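Long-range contacts in extracellular solute-binding protein family 5 (Brucella melitensis, PDB 4ONY), which probably binds peptides or related solutes in the periplasm and hands them to an ABC transporter for uptake: residues Val314-Arg318 against Asn515-Val519; Gly245-Phe249 against Leu587-His592; Asp141-Lys146 against Ile197-Phe202. All coordinates share one frame; numbering follows the deposited sequence.

Interaction 1. Residues Val314-Arg318 against Asn515-Val519; sequences VFNTR and NFAGV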
loop_
_atom_site.group_PDB
_atom_site.type_symbol
_atom_site.label_atom_id
_atom_site.label_comp_id
_atom_site.label_asym_id
_atom_site.label_seq_id
_atom_site.Cartn_x
_atom_site.Cartn_y
_atom_site.Cartn_z
ATOM N N VAL A 314 -7.676 12.230 12.976
ATOM C CA VAL A 314 -6.782 11.714 13.979
ATOM C C VAL A 314 -6.790 12.588 15.203
ATOM O O VAL A 314 -6.581 13.786 15.110
ATOM C CB VAL A 314 -5.336 11.606 13.465
ATOM C CG1 VAL A 314 -4.471 10.939 14.518
ATOM C CG2 VAL A 314 -5.266 10.715 12.223
ATOM N N PHE A 315 -7.078 12.009 16.355
ATOM C CA PHE A 315 -7.013 12.719 17.624
ATOM C C PHE A 315 -5.577 12.681 18.138
ATOM O O PHE A 315 -5.013 11.591 18.306
ATOM C CB PHE A 315 -7.855 12.013 18.702
ATOM C CG PHE A 315 -9.358 11.977 18.430
ATOM C CD1 PHE A 315 -10.157 13.083 18.729
ATOM C CD2 PHE A 315 -9.943 10.821 17.973
ATOM C CE1 PHE A 315 -11.540 13.057 18.523
ATOM C CE2 PHE A 315 -11.321 10.775 17.742
ATOM C CZ PHE A 315 -12.111 11.901 18.023
ATOM N N ASN A 316 -4.994 13.844 18.438
ATOM C CA ASN A 316 -3.727 13.854 19.192
ATOM C C ASN A 316 -3.958 13.616 20.682
ATOM O O ASN A 316 -4.195 14.552 21.442
ATOM C CB ASN A 316 -2.944 15.153 19.007
ATOM C CG ASN A 316 -1.546 15.088 19.593
ATOM O OD1 ASN A 316 -1.139 14.075 20.161
ATOM N ND2 ASN A 316 -0.803 16.205 19.483
ATOM N N THR A 317 -3.828 12.354 21.094
ATOM C CA THR A 317 -4.125 11.940 22.469
ATOM C C THR A 317 -3.140 12.547 23.461
ATOM O O THR A 317 -3.392 12.531 24.650
ATOM C CB THR A 317 -4.179 10.392 22.686
ATOM O OG1 THR A 317 -2.884 9.808 22.598
ATOM C CG2 THR A 317 -5.136 9.713 21.708
ATOM N N ARG A 318 -2.022 13.095 22.983
ATOM C CA ARG A 318 -1.114 13.823 23.878
ATOM C C ARG A 318 -1.763 15.093 24.449
ATOM O O ARG A 318 -1.304 15.628 25.463
ATOM C CB ARG A 318 0.194 14.231 23.138
ATOM C CG ARG A 318 0.946 13.049 22.508
ATOM C CD ARG A 318 2.056 13.561 21.569
ATOM N NE ARG A 318 2.729 12.513 20.776
ATOM C CZ ARG A 318 2.282 12.017 19.644
ATOM N NH1 ARG A 318 1.098 12.380 19.163
ATOM N NH2 ARG A 318 2.972 11.081 19.015
ATOM N N ASN A 515 3.400 7.950 14.529
ATOM C CA ASN A 515 2.356 7.683 15.553
ATOM C C ASN A 515 1.610 8.987 15.823
ATOM O O ASN A 515 1.795 9.628 16.870
ATOM C CB ASN A 515 3.030 7.161 16.818
ATOM C CG ASN A 515 2.040 6.623 17.859
ATOM O OD1 ASN A 515 0.825 6.862 17.815
ATOM N ND2 ASN A 515 2.571 5.851 18.764
ATOM N N PHE A 516 0.791 9.394 14.878
ATOM C CA PHE A 516 0.151 10.716 14.960
ATOM C C PHE A 516 -0.846 10.845 16.080
ATOM O O PHE A 516 -1.030 11.932 16.580
ATOM C CB PHE A 516 -0.452 11.071 13.604
ATOM C CG PHE A 516 0.584 11.078 12.496
ATOM C CD1 PHE A 516 1.725 11.895 12.579
ATOM C CD2 PHE A 516 0.442 10.289 11.406
ATOM C CE1 PHE A 516 2.689 11.899 11.581
ATOM C CE2 PHE A 516 1.409 10.292 10.402
ATOM C CZ PHE A 516 2.498 11.102 10.482
ATOM N N ALA A 517 -1.515 9.757 16.470
ATOM C CA ALA A 517 -2.450 9.812 17.601
ATOM C C ALA A 517 -1.774 9.723 18.964
ATOM O O ALA A 517 -2.427 10.019 19.995
ATOM C CB ALA A 517 -3.488 8.718 17.504
ATOM N N GLY A 518 -0.482 9.374 18.998
ATOM C CA GLY A 518 0.223 9.201 20.254
ATOM C C GLY A 518 -0.224 7.954 21.014
ATOM O O GLY A 518 -0.391 7.987 22.225
ATOM N N VAL A 519 -0.444 6.850 20.290
ATOM C CA VAL A 519 -0.822 5.587 20.938
ATOM C C VAL A 519 0.349 5.057 21.768
ATOM O O VAL A 519 1.498 5.054 21.279
ATOM C CB VAL A 519 -1.238 4.559 19.880
ATOM C CG1 VAL A 519 -1.650 3.245 20.529
ATOM C CG2 VAL A 519 -2.386 5.113 19.063
#
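Arg-318 and Thr-317, just past the end of strand 310-315, grip the carbonyls of a type I beta turn running from Asn-515 to Gly-518. The arginine chain is extended from CG to NE and lays its guanidinium over Gly-518, whose CA sits 3.3 Å above the plane near the rim. At the edge of that group, Arg-318 NH2 meets Asn-515 O at 2.8 Å, close to head-on to the carbonyl (164° at O), while NH1 makes a weak bond to Phe-516 O. Asn-316, whose ND2 is held by Tyr-482 O, closes an Asx turn with OD1. That oxygen accepts Arg-318 N and Arg-318 NH1 from opposite faces of its amide, which steadies the guanidinium. On the strand side, Val-314 CG1, anti to its own N (chi1 -175°), rests 3.8 Å from Ala-517 CB. Asn-515 OD1 and ND2 pair with Val-519 N and O, bridging the two ends of the loop 515-519. Two donors of one residue share Ala-517 O: Thr-317 N at 2.9 Å, from above the carbonyl plane, and Thr-317 OG1 at 2.7 Å, within it.

Interaction 2. Residues Gly245-Phe249 against Leu587-His592; sequences GFNNF and LPAWWH
The Phe-249 ring leans on the backbone of Trp-590 to His-592, with CE1 3.3 Å from Trp-591 C and CZ 4.0 Å from Trp-590 CB; Leu-587 O lies farther off at its edge. The Phe-246 ring turns an edge to Pro-588: its CD1 is 3.8 Å from Pro-588 CB, and Pro-588 O lies near the ring plane. Within 587-592, Leu-587 CD2 sits over the centre of one face of the ring of Trp-590, whose indole extends away from 245-249.

Between the two phenylalanines, Asn-248 points its amide at the other segment. With CG beside the backbone N (chi1 -55°), Asn-248 ND2 bonds Trp-590 O at 3.0 Å, nearly straight (168°), the acceptor lying in the amide plane but the donor standing well above the carbonyl plane. The same nitrogen bonds Gly-245 O, tying its own loop together, and OD1 is held by Lys-43 NZ, so both ends of the amide are fixed. Asn-247 N adds a weak bond to Pro-588 O.

Three waters fill out the polar seam. One bridges Gly-245 O and Ala-589 O; another accepts a hydrogen bond from Asn-248 N, 2.8 Å away, and donates to Pro-588 O and Trp-590 O; the third joins Asn-248 O to His-592 N.

The contact sets the loop leading into strand 251-257 against a 3-10 segment, 587-589, and strand 591-592 near the C terminus. Strand 591-592 pairs with strand 574-575, whose Ile-574 touches both Phe-249 and Trp-590.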
loop_
_atom_site.group_PDB
_atom_site.type_symbol
_atom_site.label_atom_id
_atom_site.label_comp_id
_atom_site.label_asym_id
_atom_site.label_seq_id
_atom_site.Cartn_x
_atom_site.Cartn_y
_atom_site.Cartn_z
ATOM N N GLY A 245 1.345 -15.545 -19.960
ATOM C CA GLY A 245 0.292 -14.500 -20.031
ATOM C C GLY A 245 0.632 -13.102 -19.497
ATOM O O GLY A 245 -0.262 -12.257 -19.331
ATOM N N PHE A 246 1.919 -12.840 -19.231
ATOM C CA PHE A 246 2.394 -11.517 -18.909
ATOM C C PHE A 246 3.199 -10.983 -20.114
ATOM O O PHE A 246 3.531 -11.722 -21.045
ATOM C CB PHE A 246 3.331 -11.554 -17.685
ATOM C CG PHE A 246 2.640 -11.827 -16.345
ATOM C CD1 PHE A 246 1.799 -10.906 -15.794
ATOM C CD2 PHE A 246 2.907 -12.987 -15.634
ATOM C CE1 PHE A 246 1.174 -11.139 -14.566
ATOM C CE2 PHE A 246 2.316 -13.221 -14.396
ATOM C CZ PHE A 246 1.453 -12.284 -13.847
ATOM N N ASN A 247 3.511 -9.699 -20.077
ATOM C CA ASN A 247 4.370 -9.075 -21.070
ATOM C C ASN A 247 3.793 -9.173 -22.462
ATOM O O ASN A 247 4.491 -9.490 -23.404
ATOM C CB ASN A 247 5.776 -9.710 -21.028
ATOM C CG ASN A 247 6.330 -9.767 -19.622
ATOM O OD1 ASN A 247 6.239 -8.792 -18.867
ATOM N ND2 ASN A 247 6.933 -10.894 -19.266
ATOM N N ASN A 248 2.501 -8.903 -22.567
ATOM C CA ASN A 248 1.789 -9.124 -23.793
ATOM C C ASN A 248 1.943 -7.972 -24.794
ATOM O O ASN A 248 1.891 -8.189 -26.004
ATOM C CB ASN A 248 0.305 -9.390 -23.515
ATOM C CG ASN A 248 0.090 -10.544 -22.551
ATOM O OD1 ASN A 248 0.630 -11.657 -22.723
ATOM N ND2 ASN A 248 -0.699 -10.293 -21.515
ATOM N N PHE A 249 2.084 -6.758 -24.297
ATOM C CA PHE A 249 2.294 -5.618 -25.171
ATOM C C PHE A 249 3.703 -5.692 -25.738
ATOM O O PHE A 249 4.643 -5.992 -25.007
ATOM C CB PHE A 249 2.070 -4.310 -24.422
ATOM C CG PHE A 249 0.686 -4.183 -23.841
ATOM C CD1 PHE A 249 -0.401 -3.996 -24.682
ATOM C CD2 PHE A 249 0.481 -4.270 -22.468
ATOM C CE1 PHE A 249 -1.682 -3.899 -24.182
ATOM C CE2 PHE A 249 -0.778 -4.168 -21.963
ATOM C CZ PHE A 249 -1.875 -3.985 -22.823
ATOM N N LEU A 587 -2.238 -4.751 -14.675
ATOM C CA LEU A 587 -1.932 -4.283 -16.013
ATOM C C LEU A 587 -0.980 -5.174 -16.783
ATOM O O LEU A 587 -1.121 -5.302 -18.011
ATOM C CB LEU A 587 -1.365 -2.864 -15.989
ATOM C CG LEU A 587 -2.291 -1.776 -15.473
ATOM C CD1 LEU A 587 -1.652 -0.425 -15.729
ATOM C CD2 LEU A 587 -3.663 -1.859 -16.171
ATOM N N PRO A 588 0.035 -5.779 -16.100
ATOM C CA PRO A 588 0.957 -6.639 -16.836
ATOM C C PRO A 588 0.305 -7.888 -17.473
ATOM O O PRO A 588 0.933 -8.520 -18.302
ATOM C CB PRO A 588 1.973 -7.072 -15.768
ATOM C CG PRO A 588 1.953 -5.970 -14.779
ATOM C CD PRO A 588 0.520 -5.497 -14.740
ATOM N N ALA A 589 -0.909 -8.250 -17.044
ATOM C CA ALA A 589 -1.651 -9.328 -17.651
ATOM C C ALA A 589 -2.624 -8.849 -18.747
ATOM O O ALA A 589 -3.316 -9.676 -19.391
ATOM C CB ALA A 589 -2.406 -10.054 -16.569
ATOM N N TRP A 590 -2.698 -7.535 -18.985
ATOM C CA TRP A 590 -3.585 -7.020 -20.030
ATOM C C TRP A 590 -2.912 -7.187 -21.414
ATOM O O TRP A 590 -1.688 -7.487 -21.504
ATOM C CB TRP A 590 -3.954 -5.542 -19.748
ATOM C CG TRP A 590 -4.835 -5.402 -18.504
ATOM C CD1 TRP A 590 -4.914 -6.273 -17.471
ATOM C CD2 TRP A 590 -5.734 -4.338 -18.203
ATOM N NE1 TRP A 590 -5.794 -5.814 -16.523
ATOM C CE2 TRP A 590 -6.313 -4.625 -16.948
ATOM C CE3 TRP A 590 -6.093 -3.159 -18.856
ATOM C CZ2 TRP A 590 -7.254 -3.800 -16.359
ATOM C CZ3 TRP A 590 -7.008 -2.311 -18.254
ATOM C CH2 TRP A 590 -7.594 -2.644 -17.029
ATOM N N TRP A 591 -3.694 -6.986 -22.459
ATOM C CA TRP A 591 -3.223 -7.155 -23.845
ATOM C C TRP A 591 -3.966 -6.242 -24.805
ATOM O O TRP A 591 -4.922 -5.527 -24.436
ATOM C CB TRP A 591 -3.310 -8.637 -24.290
ATOM C CG TRP A 591 -4.693 -9.206 -24.416
ATOM C CD1 TRP A 591 -5.506 -9.118 -25.503
ATOM C CD2 TRP A 591 -5.428 -9.930 -23.434
ATOM N NE1 TRP A 591 -6.685 -9.744 -25.272
ATOM C CE2 TRP A 591 -6.676 -10.255 -24.002
ATOM C CE3 TRP A 591 -5.168 -10.327 -22.124
ATOM C CZ2 TRP A 591 -7.648 -11.003 -23.314
ATOM C CZ3 TRP A 591 -6.154 -11.060 -21.426
ATOM C CH2 TRP A 591 -7.366 -11.381 -22.025
ATOM N N HIS A 592 -3.485 -6.227 -26.036
ATOM C CA HIS A 592 -4.085 -5.466 -27.098
ATOM C C HIS A 592 -4.902 -6.426 -27.932
ATOM O O HIS A 592 -4.439 -7.531 -28.225
ATOM C CB HIS A 592 -2.986 -4.822 -27.929
ATOM C CG HIS A 592 -3.465 -3.713 -28.801
ATOM N ND1 HIS A 592 -4.294 -3.913 -29.885
ATOM C CD2 HIS A 592 -3.233 -2.387 -28.750
ATOM C CE1 HIS A 592 -4.527 -2.759 -30.483
ATOM N NE2 HIS A 592 -3.896 -1.819 -29.812
HETATM O O HOH W 1 -2.964 -12.451 -19.356
HETATM O O HOH W 2 0.905 -7.401 -20.756
HETATM O O HOH W 3 -0.943 -7.661 -26.897
#

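Interaction 3. Residues Asp141-Lys146 against Ile197-Phe202; sequences DILTEK and INRDTF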
loop_
_atom_site.group_PDB
_atom_site.type_symbol
_atom_site.label_atom_id
_atom_site.label_comp_id
_atom_site.label_asym_id
_atom_site.label_seq_id
_atom_site.Cartn_x
_atom_site.Cartn_y
_atom_site.Cartn_z
ATOM N N ASP A 141 27.372 -6.140 -3.123
ATOM C CA ASP A 141 28.561 -5.282 -2.939
ATOM C C ASP A 141 28.237 -3.794 -3.329
ATOM O O ASP A 141 28.252 -2.885 -2.464
ATOM C CB ASP A 141 29.723 -5.858 -3.772
ATOM C CG ASP A 141 30.994 -5.019 -3.683
ATOM O OD1 ASP A 141 31.122 -4.191 -2.784
ATOM O OD2 ASP A 141 31.847 -5.176 -4.554
ATOM N N ILE A 142 27.860 -3.568 -4.588
ATOM C CA ILE A 142 27.699 -2.210 -5.050
ATOM C C ILE A 142 26.517 -1.464 -4.421
ATOM O O ILE A 142 26.621 -0.280 -4.180
ATOM C CB ILE A 142 27.659 -2.109 -6.591
ATOM C CG1 ILE A 142 27.867 -0.656 -7.025
ATOM C CG2 ILE A 142 26.358 -2.625 -7.169
ATOM C CD1 ILE A 142 27.971 -0.488 -8.529
ATOM N N LEU A 143 25.403 -2.145 -4.148
ATOM C CA LEU A 143 24.254 -1.499 -3.536
ATOM C C LEU A 143 24.488 -1.149 -2.072
ATOM O O LEU A 143 23.991 -0.135 -1.610
ATOM C CB LEU A 143 23.004 -2.347 -3.662
ATOM C CG LEU A 143 22.445 -2.464 -5.064
ATOM C CD1 LEU A 143 21.224 -3.344 -5.022
ATOM C CD2 LEU A 143 22.033 -1.071 -5.569
ATOM N N THR A 144 25.238 -1.979 -1.365
ATOM C CA THR A 144 25.661 -1.658 -0.037
ATOM C C THR A 144 26.562 -0.409 -0.028
ATOM O O THR A 144 26.365 0.513 0.758
ATOM C CB THR A 144 26.373 -2.857 0.611
ATOM O OG1 THR A 144 25.463 -3.980 0.630
ATOM C CG2 THR A 144 26.785 -2.516 2.045
ATOM N N GLU A 145 27.527 -0.352 -0.934
ATOM C CA GLU A 145 28.469 0.795 -0.961
ATOM C C GLU A 145 27.792 2.086 -1.489
ATOM O O GLU A 145 28.033 3.196 -0.954
ATOM C CB GLU A 145 29.674 0.431 -1.828
ATOM C CG GLU A 145 30.866 1.384 -1.686
ATOM C CD GLU A 145 31.814 1.477 -2.897
ATOM O OE1 GLU A 145 31.962 0.556 -3.716
ATOM O OE2 GLU A 145 32.456 2.531 -3.011
ATOM N N LYS A 146 26.977 1.958 -2.535
ATOM C CA LYS A 146 26.528 3.126 -3.302
ATOM C C LYS A 146 25.031 3.288 -3.460
ATOM O O LYS A 146 24.577 4.311 -3.957
ATOM C CB LYS A 146 27.143 3.066 -4.705
ATOM C CG LYS A 146 28.643 2.853 -4.743
ATOM C CD LYS A 146 29.215 3.183 -6.118
ATOM C CE LYS A 146 29.382 4.684 -6.247
ATOM N NZ LYS A 146 30.050 5.032 -7.523
ATOM N N ILE A 197 27.965 -2.363 -15.867
ATOM C CA ILE A 197 27.900 -1.197 -15.006
ATOM C C ILE A 197 29.324 -0.659 -14.785
ATOM O O ILE A 197 30.222 -1.393 -14.409
ATOM C CB ILE A 197 27.210 -1.539 -13.680
ATOM C CG1 ILE A 197 25.711 -1.581 -13.895
ATOM C CG2 ILE A 197 27.515 -0.502 -12.610
ATOM C CD1 ILE A 197 24.941 -2.275 -12.802
ATOM N N ASN A 198 29.494 0.625 -14.999
ATOM C CA ASN A 198 30.739 1.330 -14.615
ATOM C C ASN A 198 30.562 1.726 -13.179
ATOM O O ASN A 198 29.778 2.599 -12.863
ATOM C CB ASN A 198 30.976 2.586 -15.467
ATOM C CG ASN A 198 32.234 3.365 -15.064
ATOM O OD1 ASN A 198 32.648 3.413 -13.908
ATOM N ND2 ASN A 198 32.852 3.981 -16.047
ATOM N N ARG A 199 31.326 1.093 -12.321
ATOM C CA ARG A 199 31.206 1.300 -10.912
ATOM C C ARG A 199 31.481 2.731 -10.466
ATOM O O ARG A 199 30.882 3.213 -9.496
ATOM C CB ARG A 199 32.145 0.347 -10.199
ATOM C CG ARG A 199 31.787 0.182 -8.746
ATOM C CD ARG A 199 32.655 -0.868 -8.100
ATOM N NE ARG A 199 32.355 -0.871 -6.671
ATOM C CZ ARG A 199 32.020 -1.950 -5.965
ATOM N NH1 ARG A 199 32.030 -3.155 -6.520
ATOM N NH2 ARG A 199 31.731 -1.815 -4.674
ATOM N N ASP A 200 32.422 3.380 -11.136
ATOM C CA ASP A 200 32.793 4.738 -10.764
ATOM C C ASP A 200 31.642 5.671 -11.047
ATOM O O ASP A 200 31.399 6.563 -10.251
ATOM C CB ASP A 200 34.006 5.223 -11.522
ATOM C CG ASP A 200 35.250 4.459 -11.155
ATOM O OD1 ASP A 200 35.289 3.908 -10.042
ATOM O OD2 ASP A 200 36.182 4.393 -11.993
ATOM N N THR A 201 30.885 5.446 -12.123
ATOM C CA THR A 201 29.754 6.349 -12.383
ATOM C C THR A 201 28.408 5.893 -11.834
ATOM O O THR A 201 27.458 6.654 -11.875
ATOM C CB THR A 201 29.619 6.719 -13.877
ATOM O OG1 THR A 201 29.330 5.560 -14.615
ATOM C CG2 THR A 201 30.936 7.389 -14.407
ATOM N N PHE A 202 28.305 4.673 -11.324
ATOM C CA PHE A 202 27.057 4.205 -10.744
ATOM C C PHE A 202 26.735 5.109 -9.568
ATOM O O PHE A 202 27.574 5.338 -8.675
ATOM C CB PHE A 202 27.189 2.767 -10.292
ATOM C CG PHE A 202 25.896 2.168 -9.771
ATOM C CD1 PHE A 202 25.050 1.516 -10.615
ATOM C CD2 PHE A 202 25.544 2.262 -8.430
ATOM C CE1 PHE A 202 23.874 0.952 -10.165
ATOM C CE2 PHE A 202 24.363 1.683 -7.969
ATOM C CZ PHE A 202 23.530 1.023 -8.842
#
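Arg-199 reaches across to the last turns of helix 133-146 and forms a salt-bridge network with two carboxylates one helical turn apart, Asp-141 and Glu-145. It grips Asp-141 end-on: Arg-199 NH1 bonds Asp-141 OD2 at 2.8 Å and NH2 bonds OD1 at 3.1 Å. Both acceptors lie near the guanidinium plane, yet the nitrogens meet the carboxylate from above its own plane, the two planes being 50° apart. The Glu-145 carboxylate is nearly coplanar with the guanidinium and meets it at its edge. Glu-145 OE1 accepts Arg-199 NH2 at 2.6 Å, nearly along the C-O axis, and a weak bond from Arg-199 NE.

Beneath this network is an apolar layer. Ile-142 CD1 sits over one face of the Phe-202 ring, 4.0 Å from its centroid and 27° off the normal, a CH-pi contact. The same methyl also touches Arg-199 CG and Ile-197 CG2. Ile-142 CG1 lies anti to the backbone N (chi1 -165°) and the chain continues extended, carrying CD1 out to the ring. Leu-143 CD2 approaches Phe-202 CZ obliquely, while Lys-146 CB lies at the ring's edge.

Lys-146 then bends at chi3 so that Lys-146 NZ bonds two carbonyls, Phe-202 O at 2.7 Å and Arg-199 O at 2.8 Å. Farther out, Asn-198 OD1 accepts Thr-201 N in an Asx motif that helps shape the bend of 197-202, and Asn-59 and Val-62 touch Phe-202.

The helix thus supplies two acids and one lysine, the loop one arginine and two carbonyls. The shared guanidinium probably eases the repulsion between Asp-141 and Glu-145 and favours their ionised forms, while the ammonium of Lys-146 would polarise the two carbonyls it joins.

Overall arrangement
From the N terminus, interaction 3 comes first, joining the end of helix 133-146 to the loop before strand 216-222 and closing a loop of 50 residues. Interaction 2 opens after it has closed, at 245-249, and does not close until 587-592, near the C terminus. Within that long span interaction 1 both opens and closes, fixing the end of strand 310-315, part of a mixed sheet, to the loop before helix 522-533. None of the three cross. Interactions 1 and 2 lie on opposite sides of the chain's centre, with centres 44 Å apart; interactions 2 and 3 are closer, about 33 Å between centres, and no two touch.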